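PDB 6RIW: ORF10 from Moritella marina, which probably condenses acyl and malonyl units as the ketosynthase-chain length factor didomain of a polyunsaturated fatty acid synthase. Local coordinates for residues Leu145-His157 / Leu929-Lys943. Sequence-based numbering, arbitrary orientation.
Sequences LKAVLHPDFQLTH and LHAIKAQFAGKHLNK
His-150 and Leu-941 meet because the imidazole swings out with CG anti to the backbone N (chi1 -163°), while Leu-941 keeps CG beside its own N and lays CD1 over one ring face, offset toward the rim, 3.6 Å from CG of His-150. Both ring nitrogens are used. His-150 NE2 donates to the carbonyl O of Lys-939 at 2.9 Å, somewhat tilted from the ring plane, and His-150 ND1 accepts the backbone N-H of Asp-152 in that plane, which fixes the ring's rotation and is consistent with a proton on NE2. With only the methyl group of an alanine at this position, the Lys-939 carbonyl and the Asp-152 N-H would probably lose these mates and a gap would open next to Leu-941 CD1. The contact lies on the periphery of the didomain, where the end of helix 129-148 in the ketosynthase half and the type I turn from His-150 to Phe-153 meet helix 929-934 and the type II turn from Phe-936 to Lys-939. Here Leu-149 sets CB over the centre of the Phe-936 ring, 4.0 Å from the centroid, and its CD2 reaches Ile-932 CG2 at 3.8 Å; Leu-620 of helix 614-628 also touches Leu-149. One water donates to the carbonyl oxygens of Leu-149 and Lys-933, and another joins Asp-152 OD2 to Leu-941 N. Farther along, Gln-154 OE1 lies 3.3 Å from Lys-943 CA and accepts the N-H of Val-944.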
ATOM      1  N   LEU A 145      20.040  16.026  24.201  1.00 16.05           N
ATOM      2  CA  LEU A 145      19.605  17.021  25.180  1.00 16.40           C
ATOM      3  C   LEU A 145      20.304  16.860  26.528  1.00 17.78           C
ATOM      4  O   LEU A 145      20.536  17.863  27.218  1.00 20.23           O
ATOM      5  CB  LEU A 145      18.077  16.963  25.339  1.00 17.70           C
ATOM      6  CG  LEU A 145      17.311  17.527  24.129  1.00 17.06           C
ATOM      7  CD1 LEU A 145      15.794  17.320  24.208  1.00 20.62           C
ATOM      8  CD2 LEU A 145      17.637  18.991  23.869  1.00 20.64           C
ATOM      9  N   LYS A 146      20.638  15.628  26.933  1.00 16.04           N
ATOM     10  CA  LYS A 146      21.514  15.451  28.093  1.00 17.17           C
ATOM     11  C   LYS A 146      22.839  16.184  27.896  1.00 21.27           C
ATOM     12  O   LYS A 146      23.338  16.853  28.816  1.00 19.32           O
ATOM     13  CB  LYS A 146      21.785  13.966  28.346  1.00 17.58           C
ATOM     14  CG  LYS A 146      20.616  13.153  28.905  1.00 18.76           C
ATOM     15  CD  LYS A 146      21.097  11.731  29.155  1.00 17.64           C
ATOM     16  CE  LYS A 146      20.250  11.010  30.207  1.00 24.01           C
ATOM     17  NZ  LYS A 146      18.832  10.794  29.745  1.00 16.52           N
ATOM     18  N   ALA A 147      23.428  16.068  26.698  1.00 20.46           N
ATOM     19  CA  ALA A 147      24.715  16.714  26.442  1.00 22.15           C
ATOM     20  C   ALA A 147      24.593  18.229  26.438  1.00 23.93           C
ATOM     21  O   ALA A 147      25.541  18.928  26.822  1.00 26.51           O
ATOM     22  CB  ALA A 147      25.298  16.225  25.110  1.00 20.76           C
ATOM     23  N   VAL A 148      23.446  18.759  26.027  1.00 21.55           N
ATOM     24  CA  VAL A 148      23.269  20.203  25.917  1.00 22.70           C
ATOM     25  C   VAL A 148      22.852  20.819  27.251  1.00 28.63           C
ATOM     26  O   VAL A 148      23.391  21.851  27.666  1.00 26.81           O
ATOM     27  CB  VAL A 148      22.249  20.522  24.805  1.00 25.39           C
ATOM     28  CG1 VAL A 148      21.863  21.975  24.834  1.00 27.17           C
ATOM     29  CG2 VAL A 148      22.837  20.172  23.436  1.00 24.95           C
ATOM     30  N   LEU A 149      21.898  20.194  27.942  1.00 22.79           N
ATOM     31  CA  LEU A 149      21.172  20.822  29.046  1.00 24.18           C
ATOM     32  C   LEU A 149      21.637  20.366  30.421  1.00 24.74           C
ATOM     33  O   LEU A 149      21.878  21.198  31.303  1.00 24.98           O
ATOM     34  CB  LEU A 149      19.669  20.542  28.912  1.00 24.07           C
ATOM     35  CG  LEU A 149      19.009  21.030  27.619  1.00 24.50           C
ATOM     36  CD1 LEU A 149      17.565  20.521  27.521  1.00 22.24           C
ATOM     37  CD2 LEU A 149      19.057  22.545  27.549  1.00 22.85           C
ATOM     38  N   HIS A 150      21.766  19.066  30.619  1.00 21.27           N
ATOM     39  CA  HIS A 150      21.895  18.505  31.948  1.00 23.43           C
ATOM     40  C   HIS A 150      22.046  17.001  31.815  1.00 22.06           C
ATOM     41  O   HIS A 150      21.247  16.363  31.107  1.00 22.38           O
ATOM     42  CB  HIS A 150      20.662  18.866  32.794  1.00 21.50           C
ATOM     43  CG  HIS A 150      20.862  18.692  34.265  1.00 20.56           C
ATOM     44  ND1 HIS A 150      21.142  17.469  34.839  1.00 19.44           N
ATOM     45  CD2 HIS A 150      20.792  19.583  35.286  1.00 20.57           C
ATOM     46  CE1 HIS A 150      21.251  17.614  36.147  1.00 20.90           C
ATOM     47  NE2 HIS A 150      21.048  18.888  36.442  1.00 23.06           N
ATOM     48  N   PRO A 151      23.057  16.406  32.457  1.00 19.83           N
ATOM     49  CA  PRO A 151      23.242  14.951  32.375  1.00 23.07           C
ATOM     50  C   PRO A 151      22.052  14.159  32.877  1.00 21.79           C
ATOM     51  O   PRO A 151      21.904  12.987  32.511  1.00 20.77           O
ATOM     52  CB  PRO A 151      24.478  14.703  33.247  1.00 27.29           C
ATOM     53  CG  PRO A 151      24.553  15.893  34.151  1.00 26.46           C
ATOM     54  CD  PRO A 151      24.052  17.045  33.337  1.00 26.29           C
ATOM     55  N   ASP A 152      21.194  14.758  33.694  1.00 21.61           N
ATOM     56  CA  ASP A 152      20.013  14.077  34.213  1.00 17.64           C
ATOM     57  C   ASP A 152      18.743  14.439  33.452  1.00 17.57           C
ATOM     58  O   ASP A 152      17.648  14.061  33.879  1.00 15.60           O
ATOM     59  CB  ASP A 152      19.851  14.390  35.705  1.00 21.01           C
ATOM     60  CG  ASP A 152      21.036  13.896  36.535  1.00 28.65           C
ATOM     61  OD1 ASP A 152      21.586  12.802  36.237  1.00 31.72           O
ATOM     62  OD2 ASP A 152      21.428  14.607  37.485  1.00 29.46           O
ATOM     63  N   PHE A 153      18.849  15.183  32.352  1.00 16.25           N
ATOM     64  CA  PHE A 153      17.681  15.392  31.511  1.00 16.17           C
ATOM     65  C   PHE A 153      17.133  14.050  31.029  1.00 14.39           C
ATOM     66  O   PHE A 153      17.895  13.137  30.698  1.00 16.84           O
ATOM     67  CB  PHE A 153      18.018  16.265  30.302  1.00 15.60           C
ATOM     68  CG  PHE A 153      16.857  16.437  29.371  1.00 16.03           C
ATOM     69  CD1 PHE A 153      15.943  17.457  29.573  1.00 21.01           C
ATOM     70  CD2 PHE A 153      16.640  15.548  28.328  1.00 17.04           C
ATOM     71  CE1 PHE A 153      14.849  17.604  28.740  1.00 19.18           C
ATOM     72  CE2 PHE A 153      15.534  15.698  27.495  1.00 17.61           C
ATOM     73  CZ  PHE A 153      14.650  16.726  27.706  1.00 17.73           C
ATOM     74  N   GLN A 154      15.806  13.930  30.995  1.00 12.28           N
ATOM     75  CA  GLN A 154      15.146  12.726  30.497  1.00 15.44           C
ATOM     76  C   GLN A 154      13.994  13.119  29.590  1.00 13.31           C
ATOM     77  O   GLN A 154      13.112  13.877  29.995  1.00 15.42           O
ATOM     78  CB  GLN A 154      14.586  11.862  31.628  1.00 15.44           C
ATOM     79  CG  GLN A 154      15.583  11.142  32.478  1.00 17.11           C
ATOM     80  CD  GLN A 154      14.852  10.364  33.543  1.00 20.77           C
ATOM     81  OE1 GLN A 154      14.138  10.943  34.358  1.00 22.98           O
ATOM     82  NE2 GLN A 154      14.983   9.057  33.516  1.00 22.46           N
ATOM     83  N   LEU A 155      13.997  12.604  28.369  1.00 14.40           N
ATOM     84  CA  LEU A 155      12.849  12.775  27.496  1.00 13.33           C
ATOM     85  C   LEU A 155      11.751  11.783  27.865  1.00 13.23           C
ATOM     86  O   LEU A 155      12.027  10.637  28.237  1.00 14.85           O
ATOM     87  CB  LEU A 155      13.275  12.574  26.040  1.00 12.33           C
ATOM     88  CG  LEU A 155      12.241  12.864  24.954  1.00 14.11           C
ATOM     89  CD1 LEU A 155      11.884  14.331  24.927  1.00 13.34           C
ATOM     90  CD2 LEU A 155      12.870  12.437  23.617  1.00 12.36           C
ATOM     91  N   THR A 156      10.501  12.219  27.751  1.00 14.55           N
ATOM     92  CA  THR A 156       9.391  11.305  27.992  1.00 14.19           C
ATOM     93  C   THR A 156       9.060  10.513  26.725  1.00 14.77           C
ATOM     94  O   THR A 156       9.292  10.975  25.603  1.00 14.52           O
ATOM     95  CB  THR A 156       8.151  12.055  28.487  1.00 16.16           C
ATOM     96  OG1 THR A 156       7.707  12.976  27.488  1.00 19.08           O
ATOM     97  CG2 THR A 156       8.467  12.826  29.784  1.00 15.72           C
ATOM     98  N   HIS A 157       8.527   9.302  26.915  1.00 12.75           N
ATOM     99  CA  HIS A 157       8.068   8.503  25.778  1.00 15.09           C
ATOM    100  C   HIS A 157       6.913   9.202  25.042  1.00 15.38           C
ATOM    101  O   HIS A 157       6.110   9.930  25.633  1.00 12.44           O
ATOM    102  CB  HIS A 157       7.662   7.099  26.266  1.00 14.69           C
ATOM    103  CG  HIS A 157       7.757   6.030  25.219  1.00 17.08           C
ATOM    104  ND1 HIS A 157       8.945   5.431  24.870  1.00 17.91           N
ATOM    105  CD2 HIS A 157       6.805   5.444  24.457  1.00 18.10           C
ATOM    106  CE1 HIS A 157       8.725   4.522  23.939  1.00 18.18           C
ATOM    107  NE2 HIS A 157       7.433   4.512  23.669  1.00 15.72           N
ATOM    108  N   LEU A 929      19.695  29.509  23.418  1.00 38.04           N
ATOM    109  CA  LEU A 929      20.083  28.267  24.075  1.00 38.70           C
ATOM    110  C   LEU A 929      20.976  28.522  25.285  1.00 37.89           C
ATOM    111  O   LEU A 929      20.925  27.762  26.261  1.00 36.14           O
ATOM    112  CB  LEU A 929      20.780  27.347  23.066  1.00 35.86           C
ATOM    113  CG  LEU A 929      20.910  25.863  23.410  1.00 40.84           C
ATOM    114  CD1 LEU A 929      19.563  25.243  23.762  1.00 34.34           C
ATOM    115  CD2 LEU A 929      21.573  25.104  22.265  1.00 36.43           C
ATOM    116  N   HIS A 930      21.788  29.587  25.253  1.00 40.37           N
ATOM    117  CA  HIS A 930      22.655  29.883  26.392  1.00 43.55           C
ATOM    118  C   HIS A 930      21.844  30.132  27.660  1.00 38.57           C
ATOM    119  O   HIS A 930      22.177  29.610  28.731  1.00 38.33           O
ATOM    120  CB  HIS A 930      23.546  31.089  26.087  1.00 43.58           C
ATOM    121  CG  HIS A 930      24.527  31.401  27.178  1.00 55.68           C
ATOM    122  ND1 HIS A 930      24.245  32.275  28.209  1.00 58.86           N
ATOM    123  CD2 HIS A 930      25.783  30.945  27.405  1.00 58.93           C
ATOM    124  CE1 HIS A 930      25.286  32.348  29.020  1.00 58.35           C
ATOM    125  NE2 HIS A 930      26.234  31.553  28.553  1.00 58.66           N
ATOM    126  N   ALA A 931      20.774  30.926  27.552  1.00 38.97           N
ATOM    127  CA  ALA A 931      19.938  31.247  28.705  1.00 37.47           C
ATOM    128  C   ALA A 931      19.152  30.041  29.193  1.00 36.02           C
ATOM    129  O   ALA A 931      18.790  29.976  30.374  1.00 37.39           O
ATOM    130  CB  ALA A 931      18.976  32.380  28.355  1.00 37.42           C
ATOM    131  N   ILE A 932      18.845  29.100  28.301  1.00 33.60           N
ATOM    132  CA  ILE A 932      18.169  27.877  28.721  1.00 29.60           C
ATOM    133  C   ILE A 932      19.132  26.988  29.488  1.00 32.17           C
ATOM    134  O   ILE A 932      18.782  26.431  30.535  1.00 34.09           O
ATOM    135  CB  ILE A 932      17.565  27.163  27.496  1.00 32.17           C
ATOM    136  CG1 ILE A 932      16.460  28.024  26.881  1.00 30.00           C
ATOM    137  CG2 ILE A 932      17.023  25.785  27.879  1.00 29.80           C
ATOM    138  CD1 ILE A 932      15.975  27.560  25.541  1.00 29.81           C
ATOM    139  N   LYS A 933      20.372  26.868  29.002  1.00 30.36           N
ATOM    140  CA  LYS A 933      21.371  26.063  29.697  1.00 32.01           C
ATOM    141  C   LYS A 933      21.599  26.561  31.122  1.00 34.03           C
ATOM    142  O   LYS A 933      21.845  25.763  32.032  1.00 33.74           O
ATOM    143  CB  LYS A 933      22.685  26.074  28.914  1.00 30.97           C
ATOM    144  CG  LYS A 933      22.670  25.306  27.601  1.00 31.56           C
ATOM    145  CD  LYS A 933      23.974  25.544  26.821  1.00 37.05           C
ATOM    146  CE  LYS A 933      24.109  24.574  25.650  1.00 37.82           C
ATOM    147  NZ  LYS A 933      25.366  24.744  24.850  1.00 43.03           N
ATOM    148  N   ALA A 934      21.535  27.884  31.328  1.00 36.63           N
ATOM    149  CA  ALA A 934      21.744  28.471  32.652  1.00 32.89           C
ATOM    150  C   ALA A 934      20.564  28.224  33.578  1.00 32.18           C
ATOM    151  O   ALA A 934      20.727  28.198  34.801  1.00 37.98           O
ATOM    152  CB  ALA A 934      21.989  29.973  32.519  1.00 38.91           C
ATOM    153  N   GLN A 935      19.369  28.064  33.022  1.00 35.87           N
ATOM    154  CA  GLN A 935      18.213  27.648  33.801  1.00 36.64           C
ATOM    155  C   GLN A 935      18.307  26.201  34.275  1.00 36.31           C
ATOM    156  O   GLN A 935      17.476  25.773  35.088  1.00 33.15           O
ATOM    157  CB  GLN A 935      16.957  27.829  32.963  1.00 35.78           C
ATOM    158  CG  GLN A 935      16.550  29.267  32.800  1.00 40.57           C
ATOM    159  CD  GLN A 935      15.731  29.732  33.970  1.00 44.16           C
ATOM    160  OE1 GLN A 935      16.263  30.283  34.930  1.00 49.42           O
ATOM    161  NE2 GLN A 935      14.424  29.487  33.914  1.00 44.03           N
ATOM    162  N   PHE A 936      19.268  25.437  33.762  1.00 32.32           N
ATOM    163  CA  PHE A 936      19.482  24.055  34.166  1.00 28.88           C
ATOM    164  C   PHE A 936      20.694  23.894  35.072  1.00 28.99           C
ATOM    165  O   PHE A 936      20.765  22.912  35.814  1.00 25.71           O
ATOM    166  CB  PHE A 936      19.680  23.159  32.924  1.00 24.88           C
ATOM    167  CG  PHE A 936      18.396  22.613  32.323  1.00 25.77           C
ATOM    168  CD1 PHE A 936      17.722  23.308  31.338  1.00 23.63           C
ATOM    169  CD2 PHE A 936      17.899  21.376  32.720  1.00 24.37           C
ATOM    170  CE1 PHE A 936      16.558  22.814  30.783  1.00 26.54           C
ATOM    171  CE2 PHE A 936      16.738  20.855  32.153  1.00 23.60           C
ATOM    172  CZ  PHE A 936      16.063  21.573  31.182  1.00 23.98           C
ATOM    173  N   ALA A 937      21.633  24.839  35.034  1.00 32.33           N
ATOM    174  CA  ALA A 937      22.933  24.663  35.670  1.00 30.38           C
ATOM    175  C   ALA A 937      22.797  24.402  37.165  1.00 30.16           C
ATOM    176  O   ALA A 937      22.100  25.133  37.876  1.00 31.78           O
ATOM    177  CB  ALA A 937      23.798  25.904  35.433  1.00 29.25           C
ATOM    178  N   GLY A 938      23.460  23.344  37.634  1.00 30.19           N
ATOM    179  CA  GLY A 938      23.529  23.010  39.047  1.00 30.64           C
ATOM    180  C   GLY A 938      22.232  22.575  39.699  1.00 33.54           C
ATOM    181  O   GLY A 938      22.219  22.367  40.911  1.00 35.17           O
ATOM    182  N   LYS A 939      21.143  22.417  38.946  1.00 27.27           N
ATOM    183  CA  LYS A 939      19.851  22.076  39.533  1.00 27.87           C
ATOM    184  C   LYS A 939      19.715  20.572  39.766  1.00 27.46           C
ATOM    185  O   LYS A 939      20.354  19.754  39.100  1.00 25.63           O
ATOM    186  CB  LYS A 939      18.710  22.565  38.641  1.00 29.50           C
ATOM    187  CG  LYS A 939      18.782  24.038  38.304  1.00 32.64           C
ATOM    188  CD  LYS A 939      18.150  24.893  39.395  1.00 39.70           C
ATOM    189  CE  LYS A 939      17.683  26.247  38.848  1.00 37.71           C
ATOM    190  NZ  LYS A 939      16.370  26.140  38.133  1.00 46.30           N
ATOM    191  N   HIS A 940      18.881  20.212  40.742  1.00 25.13           N
ATOM    192  CA  HIS A 940      18.424  18.838  40.898  1.00 23.21           C
ATOM    193  C   HIS A 940      17.163  18.661  40.060  1.00 22.96           C
ATOM    194  O   HIS A 940      16.189  19.396  40.252  1.00 23.25           O
ATOM    195  CB  HIS A 940      18.138  18.519  42.363  1.00 28.24           C
ATOM    196  CG  HIS A 940      19.361  18.561  43.233  1.00 38.20           C
ATOM    197  ND1 HIS A 940      19.861  19.735  43.762  1.00 43.80           N
ATOM    198  CD2 HIS A 940      20.185  17.573  43.663  1.00 39.79           C
ATOM    199  CE1 HIS A 940      20.938  19.470  44.481  1.00 42.47           C
ATOM    200  NE2 HIS A 940      21.156  18.166  44.438  1.00 46.71           N
ATOM    201  N   LEU A 941      17.181  17.710  39.121  1.00 18.77           N
ATOM    202  CA  LEU A 941      16.000  17.397  38.316  1.00 17.49           C
ATOM    203  C   LEU A 941      15.241  16.231  38.934  1.00 16.96           C
ATOM    204  O   LEU A 941      15.856  15.284  39.430  1.00 19.05           O
ATOM    205  CB  LEU A 941      16.385  17.028  36.876  1.00 18.90           C
ATOM    206  CG  LEU A 941      17.291  18.005  36.117  1.00 18.29           C
ATOM    207  CD1 LEU A 941      17.439  17.643  34.631  1.00 17.00           C
ATOM    208  CD2 LEU A 941      16.758  19.429  36.280  1.00 21.86           C
ATOM    209  N   ASN A 942      13.910  16.284  38.872  1.00 15.47           N
ATOM    210  CA  ASN A 942      13.115  15.098  39.169  1.00 15.47           C
ATOM    211  C   ASN A 942      13.216  14.103  38.014  1.00 19.01           C
ATOM    212  O   ASN A 942      13.359  14.485  36.856  1.00 16.29           O
ATOM    213  CB  ASN A 942      11.633  15.433  39.362  1.00 15.70           C
ATOM    214  CG  ASN A 942      11.400  16.666  40.183  1.00 19.27           C
ATOM    215  OD1 ASN A 942      11.972  16.822  41.261  1.00 19.25           O
ATOM    216  ND2 ASN A 942      10.536  17.548  39.682  1.00 16.24           N
ATOM    217  N   LYS A 943      13.120  12.818  38.337  1.00 17.50           N
ATOM    218  CA  LYS A 943      12.969  11.823  37.280  1.00 20.23           C
ATOM    219  C   LYS A 943      11.591  11.959  36.634  1.00 21.49           C
ATOM    220  O   LYS A 943      10.599  12.256  37.311  1.00 19.38           O
ATOM    221  CB  LYS A 943      13.167  10.414  37.843  1.00 20.83           C
ATOM    222  CG  LYS A 943      14.588  10.147  38.333  1.00 25.83           C
ATOM    223  CD  LYS A 943      15.027   8.725  37.998  1.00 38.84           C
ATOM    224  CE  LYS A 943      15.452   7.975  39.254  1.00 37.34           C
ATOM    225  NZ  LYS A 943      16.448   8.765  40.030  1.00 38.52           N
TER
HETATM  226  O   HOH W   1      23.455  23.280  31.755  1.00 35.67           O
HETATM  227  O   HOH W   2      19.407  15.738  39.086  1.00 28.14           O